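Local coordinates for N-acetyltransferase family protein (Bacillus anthracis, PDB 3LNB) that inactivates the antibiotic sulfamethoxazole as an arylamine N-acetyltransferase, probably by passing it an acetyl group from acetyl-coenzyme A, at residues 78-82 / 83-87. The protein carries 1 engineered substitution. Sequence-based numbering, arbitrary orientation.
Sequences IKNIS and KNNLV
Ser82 and Asn85 join a loop to the helix that follows: the Ser82 hydroxyl stands in for the backbone acceptor that the first turn lacks, and the Asn85 amide reaches back to the loop. The Ser82 hydroxyl, held between its own backbone N and carbonyl carbon (chi1 79°), faces the first turn, and OG accepts from Asn85 N at 3.0 Å in a nearly straight bond, 164° at the hydrogen. One residue further on, Ser82 O receives Leu86 N at 2.8 Å, the first rung of the helix proper. Asn85 answers backwards: its ND2 gives a hydrogen to Asn80 O at 3.0 Å, tilted 33° from the carbonyl plane, and this bond ties the incoming loop to the first turn. This is an N-cap, with Ser82 as the capping residue of helix 83-92 in the arylamine N-acetyltransferase domain. The close-packed side faces the protein interior, where Ile81 CG2 rests 3.7 Å from Leu86 CD1; both side chains are buried and continue onto Glu101 of helix 99-112. Asn232 and Gln235 of helix 228-240 hold the loop backbone as well, through Ile81 N and Lys79 O. The other flank is exposed and looser. There Lys79, its chain bent at chi3, crosses Asn85 at about a right angle and brings NZ to only a weak bond, 3.3 Å from Asn85 OD1, which Asn84 ND2 also meets weakly from within the helix.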
loop_
_atom_site.group_PDB
_atom_site.type_symbol
_atom_site.label_atom_id
_atom_site.label_comp_id
_atom_site.label_asym_id
_atom_site.label_seq_id
_atom_site.Cartn_x
_atom_site.Cartn_y
_atom_site.Cartn_z
ATOM N N ILE A 78 -10.343 6.066 -14.103
ATOM C CA ILE A 78 -10.641 5.302 -12.901
ATOM C C ILE A 78 -11.837 4.365 -13.030
ATOM O O ILE A 78 -12.958 4.808 -13.288
ATOM C CB ILE A 78 -10.931 6.249 -11.729
ATOM C CG1 ILE A 78 -9.838 7.313 -11.654
ATOM C CG2 ILE A 78 -11.025 5.455 -10.426
ATOM C CD1 ILE A 78 -10.339 8.659 -11.149
ATOM N N LYS A 79 -11.587 3.074 -12.844
ATOM C CA LYS A 79 -12.635 2.058 -12.894
ATOM C C LYS A 79 -12.973 1.654 -11.468
ATOM O O LYS A 79 -12.214 1.933 -10.533
ATOM C CB LYS A 79 -12.159 0.808 -13.639
ATOM C CG LYS A 79 -12.033 0.965 -15.134
ATOM C CD LYS A 79 -11.614 -0.345 -15.803
ATOM C CE LYS A 79 -12.732 -1.370 -15.776
ATOM N NZ LYS A 79 -12.566 -2.390 -16.845
ATOM N N ASN A 80 -14.113 0.999 -11.295
ATOM C CA ASN A 80 -14.496 0.537 -9.970
ATOM C C ASN A 80 -13.555 -0.607 -9.629
ATOM O O ASN A 80 -12.974 -1.239 -10.517
ATOM C CB ASN A 80 -15.943 0.044 -9.965
ATOM C CG ASN A 80 -16.256 -0.834 -11.152
ATOM O OD1 ASN A 80 -16.259 -0.371 -12.289
ATOM N ND2 ASN A 80 -16.523 -2.114 -10.897
ATOM N N ILE A 81 -13.410 -0.869 -8.337
ATOM C CA ILE A 81 -12.532 -1.921 -7.866
ATOM C C ILE A 81 -13.232 -3.279 -7.880
ATOM O O ILE A 81 -14.368 -3.408 -7.427
ATOM C CB ILE A 81 -12.063 -1.617 -6.427
ATOM C CG1 ILE A 81 -11.512 -0.187 -6.351
ATOM C CG2 ILE A 81 -11.016 -2.628 -5.994
ATOM C CD1 ILE A 81 -10.303 0.065 -7.213
ATOM N N SER A 82 -12.539 -4.280 -8.418
ATOM C CA SER A 82 -13.035 -5.648 -8.485
ATOM C C SER A 82 -11.820 -6.548 -8.685
ATOM O O SER A 82 -10.770 -6.089 -9.147
ATOM C CB SER A 82 -14.006 -5.829 -9.655
ATOM O OG SER A 82 -13.305 -5.972 -10.877
ATOM N N LYS A 83 -11.959 -7.824 -8.334
ATOM C CA LYS A 83 -10.860 -8.773 -8.484
ATOM C C LYS A 83 -10.303 -8.709 -9.904
ATOM O O LYS A 83 -9.110 -8.471 -10.113
ATOM C CB LYS A 83 -11.340 -10.202 -8.187
ATOM C CG LYS A 83 -10.288 -11.271 -8.486
ATOM C CD LYS A 83 -10.832 -12.681 -8.312
ATOM C CE LYS A 83 -11.135 -12.983 -6.863
ATOM N NZ LYS A 83 -11.802 -14.309 -6.716
ATOM N N ASN A 84 -11.181 -8.915 -10.878
ATOM C CA ASN A 84 -10.791 -8.891 -12.271
ATOM C C ASN A 84 -10.090 -7.599 -12.684
ATOM O O ASN A 84 -9.049 -7.644 -13.332
ATOM C CB ASN A 84 -12.011 -9.106 -13.167
ATOM C CG ASN A 84 -11.736 -8.735 -14.593
ATOM O OD1 ASN A 84 -11.136 -9.507 -15.344
ATOM N ND2 ASN A 84 -12.135 -7.526 -14.976
ATOM N N ASN A 85 -10.668 -6.453 -12.320
ATOM C CA ASN A 85 -10.078 -5.162 -12.666
ATOM C C ASN A 85 -8.705 -4.983 -12.025
ATOM O O ASN A 85 -7.808 -4.378 -12.608
ATOM C CB ASN A 85 -11.007 -4.014 -12.252
ATOM C CG ASN A 85 -12.225 -3.908 -13.153
ATOM O OD1 ASN A 85 -12.215 -4.417 -14.275
ATOM N ND2 ASN A 85 -13.272 -3.235 -12.679
ATOM N N LEU A 86 -8.548 -5.515 -10.820
ATOM C CA LEU A 86 -7.278 -5.430 -10.121
ATOM C C LEU A 86 -6.249 -6.311 -10.825
ATOM O O LEU A 86 -5.116 -5.892 -11.047
ATOM C CB LEU A 86 -7.451 -5.858 -8.663
ATOM C CG LEU A 86 -8.240 -4.840 -7.829
ATOM C CD1 LEU A 86 -8.583 -5.429 -6.485
ATOM C CD2 LEU A 86 -7.425 -3.573 -7.672
ATOM N N VAL A 87 -6.644 -7.529 -11.178
ATOM C CA VAL A 87 -5.735 -8.434 -11.877
ATOM C C VAL A 87 -5.325 -7.808 -13.214
ATOM O O VAL A 87 -4.156 -7.839 -13.595
ATOM C CB VAL A 87 -6.396 -9.816 -12.145
ATOM C CG1 VAL A 87 -5.491 -10.668 -13.040
ATOM C CG2 VAL A 87 -6.660 -10.539 -10.820
#